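Local coordinates for protein putative phosphosugar isomerase (Clostridium difficile, PDB 3G68) that probably isomerises phosphorylated sugars or binds related carbohydrate derivatives through its SIS domains, although its exact reaction is not established, at residues 189-194 with 318-323; 286-291 with 312-317. All blocks are in the same frame, centred on the assembly; numbering follows the deposited sequence.

Overall arrangement
This double-SIS chain folds into two parallel five-stranded sheets, and the two contacts show how a long loop is closed around the second and a short one within it. The chain first builds the sheet of strands 36-40 to 129-130, then enters helix 187-200. Contact 1 joins that helix to helix 316-324, closing a loop of 123 residues that holds every strand of the second sheet. Contact 2 is nested inside: strand 284-289 of this sheet meets residues 312-317, closing a loop of only 20 residues that holds strand 299-300. Both use helix 316-324, and their centres lie about 9 Å apart. They touch directly, with Ser194 OG 3.3 Å from Pro317 CB.

Contact 1: residues 189-194 with 318-323; sequences AVYKLS and IQLICG. With EDO (1,2-ethanediol), chain E.
Helix-helix packing beside the second α/β unit of a double-SIS fold brings Tyr191 and Ser194 of helix 187-200 against Leu320 of helix 316-324, a small patch in which one forked side chain serves two neighbours. The heart of it is a CH-pi contact: Leu320 CD2 sits over the centre of the Tyr191 ring, 4.1 Å from its centroid and 10° off the normal. The same methyl reaches Ser194 CB at 4.1 Å. Leu320, whose CB points toward helix 187-200, keeps CG anti to its backbone N (chi1 -172°) and so carries both methyls to the tyrosine, the two side chains crossing at about a right angle. Helix 4-20 adds Gln5, which packs on both, and Leu9, which packs on the tyrosine. Ser194 turns its hydroxyl back on its own helix, giving a 2.7 Å hydrogen bond from OG to Val190 O, which also accepts the Ser194 amide. Lys192, whose CB is directed away from helix 316-324, runs out as an extended chain and donates from NZ to both oxygens of a 1,2-ethanediol, probably a crystallisation additive, which also bonds Thr3 and Asp6 of the second subunit. The other branch of the leucine fork, Leu320 CD1, lies 3.4 Å from Tyr191 OH.

Contact 2: residues 286-291 with 312-317; sequences FAIGRD and FNFIVP
Ile288 and Phe314 meet through the backbone as well as the side chain, where the segment leading into helix 316-324 packs on the C-terminal end of strand 284-289, in the parallel sheet of the second α/β unit of the double-SIS fold. The phenylalanine presents its edge: Phe314 CE1 lies 3.4 Å from Ile288 O, with the oxygen in the plane of the ring, so that the weakly positive rim of the aromatic group faces the carbonyl. The same carbon touches the isoleucine branch, CE1 to Ile288 CG2 being 4.0 Å, as the two side chains slide past each other in opposite directions. Next along the strand, Gly289 CA lies obliquely to the ring, 4.2 Å from Phe314 CZ; with no side chain on the glycine, its backbone itself meets the phenylalanine.

The second branch of Ile288 has a different partner. With CG1 beside the backbone N and the chain extended beyond it (chi2 172°), Ile288 CD1 comes to 4.2 Å from Pro317 CG at the start of helix 316-324. Thus CG2 and CD1 divide the residue between ring and proline.

The ring projects from the second position of a type I turn, Asn313 to Val316, closed by a weak bond from Val316 N to Asn313 O. Phe314 leaves it with a chi1 of -127°, away from the staggered positions, which suggests some torsional cost. Asn313 ND2 bonds Ala183 O, tying the turn to the end of helix 170-184.

Backbone hydrogen bonds between Ile288 and both Ile262 and Asp264 fix strand 284-289 beside strand 258-264, whose Leu263 packs on Ile288, Phe314 and Ile315. Trp197 of helix 187-200 touches Ile288 and Pro317. With Val316 on Phe187 of that helix and on Tyr148 of helix 145-165, the turn packs on both helices and on strand 258-264.

Contact 1: residues 189-194 with 318-323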
loop_
_atom_site.group_PDB
_atom_site.type_symbol
_atom_site.label_atom_id
_atom_site.label_comp_id
_atom_site.label_asym_id
_atom_site.label_seq_id
_atom_site.Cartn_x
_atom_site.Cartn_y
_atom_site.Cartn_z
ATOM N N ALA B 189 -34.145 1.154 -10.406
ATOM C CA ALA B 189 -34.468 0.801 -9.009
ATOM C C ALA B 189 -35.995 0.844 -8.758
ATOM O O ALA B 189 -36.567 -0.069 -8.111
ATOM C CB ALA B 189 -33.729 1.718 -8.031
ATOM N N VAL B 190 -36.647 1.887 -9.287
ATOM C CA VAL B 190 -38.116 2.008 -9.169
ATOM C C VAL B 190 -38.839 0.848 -9.897
ATOM O O VAL B 190 -39.810 0.282 -9.388
ATOM C CB VAL B 190 -38.597 3.424 -9.621
ATOM C CG1 VAL B 190 -40.153 3.473 -9.754
ATOM C CG2 VAL B 190 -38.057 4.490 -8.655
ATOM N N TYR B 191 -38.357 0.488 -11.087
ATOM C CA TYR B 191 -38.895 -0.630 -11.862
ATOM C C TYR B 191 -38.839 -1.946 -11.053
ATOM O O TYR B 191 -39.834 -2.692 -10.947
ATOM C CB TYR B 191 -38.116 -0.742 -13.176
ATOM C CG TYR B 191 -38.636 -1.755 -14.153
ATOM C CD1 TYR B 191 -38.360 -3.092 -14.000
ATOM C CD2 TYR B 191 -39.369 -1.355 -15.276
ATOM C CE1 TYR B 191 -38.822 -4.017 -14.903
ATOM C CE2 TYR B 191 -39.842 -2.276 -16.184
ATOM C CZ TYR B 191 -39.574 -3.604 -15.975
ATOM O OH TYR B 191 -40.023 -4.571 -16.823
ATOM N N LYS B 192 -37.679 -2.227 -10.459
ATOM C CA LYS B 192 -37.497 -3.423 -9.645
ATOM C C LYS B 192 -38.470 -3.470 -8.466
ATOM O O LYS B 192 -39.091 -4.492 -8.230
ATOM C CB LYS B 192 -36.075 -3.482 -9.126
ATOM C CG LYS B 192 -35.032 -3.821 -10.196
ATOM C CD LYS B 192 -33.631 -3.621 -9.565
ATOM C CE LYS B 192 -32.504 -4.021 -10.471
ATOM N NZ LYS B 192 -31.181 -3.740 -9.822
ATOM N N LEU B 193 -38.611 -2.364 -7.742
ATOM C CA LEU B 193 -39.554 -2.338 -6.609
ATOM C C LEU B 193 -41.005 -2.460 -7.110
ATOM O O LEU B 193 -41.825 -3.157 -6.508
ATOM C CB LEU B 193 -39.363 -1.085 -5.802
ATOM C CG LEU B 193 -38.051 -0.986 -5.015
ATOM C CD1 LEU B 193 -37.833 0.453 -4.597
ATOM C CD2 LEU B 193 -38.127 -1.946 -3.816
ATOM N N SER B 194 -41.299 -1.808 -8.229
ATOM C CA SER B 194 -42.626 -1.941 -8.858
ATOM C C SER B 194 -42.992 -3.397 -9.160
ATOM O O SER B 194 -44.100 -3.844 -8.854
ATOM C CB SER B 194 -42.699 -1.099 -10.118
ATOM O OG SER B 194 -42.517 0.275 -9.821
ATOM N N ILE B 318 -47.221 2.014 -12.752
ATOM C CA ILE B 318 -48.487 1.907 -13.438
ATOM C C ILE B 318 -48.232 1.390 -14.856
ATOM O O ILE B 318 -48.947 0.510 -15.311
ATOM C CB ILE B 318 -49.280 3.254 -13.492
ATOM C CG1 ILE B 318 -49.541 3.792 -12.085
ATOM C CG2 ILE B 318 -50.613 3.017 -14.187
ATOM C CD1 ILE B 318 -50.327 2.860 -11.251
ATOM N N GLN B 319 -47.227 1.924 -15.546
ATOM C CA GLN B 319 -46.856 1.380 -16.859
ATOM C C GLN B 319 -46.455 -0.060 -16.770
ATOM O O GLN B 319 -46.736 -0.828 -17.695
ATOM C CB GLN B 319 -45.714 2.186 -17.477
ATOM C CG GLN B 319 -46.109 3.587 -17.869
ATOM C CD GLN B 319 -44.919 4.491 -17.990
ATOM O OE1 GLN B 319 -43.923 4.335 -17.262
ATOM N NE2 GLN B 319 -44.996 5.454 -18.915
ATOM N N LEU B 320 -45.792 -0.474 -15.685
ATOM C CA LEU B 320 -45.423 -1.880 -15.542
ATOM C C LEU B 320 -46.650 -2.756 -15.384
ATOM O O LEU B 320 -46.678 -3.897 -15.896
ATOM C CB LEU B 320 -44.363 -2.136 -14.461
ATOM C CG LEU B 320 -43.812 -3.549 -14.403
ATOM C CD1 LEU B 320 -43.233 -4.014 -15.778
ATOM C CD2 LEU B 320 -42.730 -3.613 -13.340
ATOM N N ILE B 321 -47.671 -2.245 -14.681
ATOM C CA ILE B 321 -48.947 -2.940 -14.577
ATOM C C ILE B 321 -49.510 -3.159 -15.976
ATOM O O ILE B 321 -49.981 -4.247 -16.261
ATOM C CB ILE B 321 -49.985 -2.206 -13.709
ATOM C CG1 ILE B 321 -49.638 -2.347 -12.233
ATOM C CG2 ILE B 321 -51.402 -2.798 -13.942
ATOM C CD1 ILE B 321 -50.478 -1.440 -11.276
ATOM N N CYS B 322 -49.405 -2.140 -16.839
ATOM C CA CYS B 322 -49.892 -2.243 -18.222
ATOM C C CYS B 322 -49.197 -3.338 -19.014
ATOM O O CYS B 322 -49.810 -3.970 -19.872
ATOM C CB CYS B 322 -49.799 -0.907 -18.961
ATOM S SG CYS B 322 -50.788 0.430 -18.232
ATOM N N GLY B 323 -47.907 -3.547 -18.759
ATOM C CA GLY B 323 -47.164 -4.582 -19.438
ATOM C C GLY B 323 -47.452 -5.971 -18.893
ATOM O O GLY B 323 -47.551 -6.933 -19.676
HETATM C C1 EDO E . -28.707 -4.836 -12.108
HETATM O O1 EDO E . -28.947 -5.227 -10.749
HETATM C C2 EDO E . -28.163 -3.419 -12.079
HETATM O O2 EDO E . -29.167 -2.450 -11.760
#

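Contact 2: residues 286-291 with 312-317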
loop_
_atom_site.group_PDB
_atom_site.type_symbol
_atom_site.label_atom_id
_atom_site.label_comp_id
_atom_site.label_asym_id
_atom_site.label_seq_id
_atom_site.Cartn_x
_atom_site.Cartn_y
_atom_site.Cartn_z
ATOM N N PHE B 286 -54.469 1.591 -3.341
ATOM C CA PHE B 286 -53.004 1.363 -3.435
ATOM C C PHE B 286 -52.329 2.724 -3.462
ATOM O O PHE B 286 -52.576 3.499 -4.369
ATOM C CB PHE B 286 -52.641 0.599 -4.726
ATOM C CG PHE B 286 -53.373 -0.705 -4.893
ATOM C CD1 PHE B 286 -52.828 -1.900 -4.415
ATOM C CD2 PHE B 286 -54.590 -0.752 -5.544
ATOM C CE1 PHE B 286 -53.500 -3.081 -4.551
ATOM C CE2 PHE B 286 -55.271 -1.966 -5.684
ATOM C CZ PHE B 286 -54.727 -3.113 -5.190
ATOM N N ALA B 287 -51.495 3.022 -2.457
ATOM C CA ALA B 287 -50.774 4.302 -2.407
ATOM C C ALA B 287 -49.330 4.113 -2.827
ATOM O O ALA B 287 -48.693 3.168 -2.434
ATOM C CB ALA B 287 -50.857 4.914 -1.019
ATOM N N ILE B 288 -48.843 5.028 -3.650
ATOM C CA ILE B 288 -47.494 4.981 -4.193
ATOM C C ILE B 288 -46.772 6.291 -3.827
ATOM O O ILE B 288 -47.261 7.384 -4.136
ATOM C CB ILE B 288 -47.532 4.842 -5.747
ATOM C CG1 ILE B 288 -48.258 3.546 -6.163
ATOM C CG2 ILE B 288 -46.135 4.953 -6.290
ATOM C CD1 ILE B 288 -48.529 3.380 -7.666
ATOM N N GLY B 289 -45.606 6.164 -3.185
ATOM C CA GLY B 289 -44.814 7.322 -2.839
ATOM C C GLY B 289 -43.639 7.101 -1.920
ATOM O O GLY B 289 -43.350 5.972 -1.499
ATOM N N ARG B 290 -42.977 8.219 -1.591
ATOM C CA ARG B 290 -41.757 8.188 -0.765
ATOM C C ARG B 290 -41.995 7.821 0.693
ATOM O O ARG B 290 -41.159 7.180 1.302
ATOM C CB ARG B 290 -41.026 9.537 -0.838
ATOM N N ASP B 291 -43.143 8.202 1.237
ATOM C CA ASP B 291 -43.434 7.997 2.654
ATOM C C ASP B 291 -44.766 7.322 2.951
ATOM O O ASP B 291 -45.428 7.645 3.933
ATOM C CB ASP B 291 -43.351 9.363 3.337
ATOM C CG ASP B 291 -41.962 9.986 3.221
ATOM O OD1 ASP B 291 -40.968 9.306 3.596
ATOM O OD2 ASP B 291 -41.864 11.154 2.772
ATOM N N PHE B 312 -39.929 11.610 -14.154
ATOM C CA PHE B 312 -39.182 10.486 -14.742
ATOM C C PHE B 312 -39.230 9.196 -13.966
ATOM O O PHE B 312 -38.588 8.231 -14.374
ATOM C CB PHE B 312 -37.739 10.901 -15.032
ATOM C CG PHE B 312 -37.675 12.004 -15.992
ATOM C CD1 PHE B 312 -38.154 11.815 -17.295
ATOM C CD2 PHE B 312 -37.238 13.271 -15.610
ATOM C CE1 PHE B 312 -38.151 12.886 -18.205
ATOM C CE2 PHE B 312 -37.224 14.318 -16.526
ATOM C CZ PHE B 312 -37.681 14.117 -17.821
ATOM N N ASN B 313 -39.930 9.191 -12.828
ATOM C CA ASN B 313 -40.090 7.983 -12.046
ATOM C C ASN B 313 -41.499 7.620 -11.617
ATOM O O ASN B 313 -41.767 6.446 -11.455
ATOM C CB ASN B 313 -39.317 8.112 -10.727
ATOM C CG ASN B 313 -37.819 8.355 -10.899
ATOM O OD1 ASN B 313 -37.213 8.916 -9.998
ATOM N ND2 ASN B 313 -37.218 7.913 -12.011
ATOM N N PHE B 314 -42.392 8.595 -11.417
ATOM C CA PHE B 314 -43.639 8.310 -10.679
ATOM C C PHE B 314 -44.584 7.256 -11.239
ATOM O O PHE B 314 -45.106 6.434 -10.473
ATOM C CB PHE B 314 -44.449 9.577 -10.360
ATOM C CG PHE B 314 -44.787 9.689 -8.919
ATOM C CD1 PHE B 314 -45.605 8.755 -8.310
ATOM C CD2 PHE B 314 -44.222 10.707 -8.145
ATOM C CE1 PHE B 314 -45.899 8.856 -6.932
ATOM C CE2 PHE B 314 -44.473 10.792 -6.802
ATOM C CZ PHE B 314 -45.306 9.858 -6.190
ATOM N N ILE B 315 -44.801 7.257 -12.549
ATOM C CA ILE B 315 -45.760 6.337 -13.137
ATOM C C ILE B 315 -45.163 5.027 -13.664
ATOM O O ILE B 315 -45.891 4.199 -14.211
ATOM C CB ILE B 315 -46.697 7.005 -14.179
ATOM C CG1 ILE B 315 -45.974 7.472 -15.426
ATOM C CG2 ILE B 315 -47.453 8.176 -13.565
ATOM C CD1 ILE B 315 -46.979 7.852 -16.537
ATOM N N VAL B 316 -43.856 4.824 -13.473
ATOM C CA VAL B 316 -43.211 3.533 -13.834
ATOM C C VAL B 316 -44.041 2.327 -13.351
ATOM O O VAL B 316 -44.298 1.417 -14.144
ATOM C CB VAL B 316 -41.732 3.465 -13.344
ATOM C CG1 VAL B 316 -41.136 2.059 -13.461
ATOM C CG2 VAL B 316 -40.907 4.408 -14.145
ATOM N N PRO B 317 -44.443 2.298 -12.059
ATOM C CA PRO B 317 -45.275 1.178 -11.573
ATOM C C PRO B 317 -46.563 0.935 -12.329
ATOM O O PRO B 317 -46.943 -0.213 -12.537
ATOM C CB PRO B 317 -45.560 1.546 -10.112
ATOM C CG PRO B 317 -45.042 2.912 -9.942
ATOM C CD PRO B 317 -44.026 3.159 -10.936
#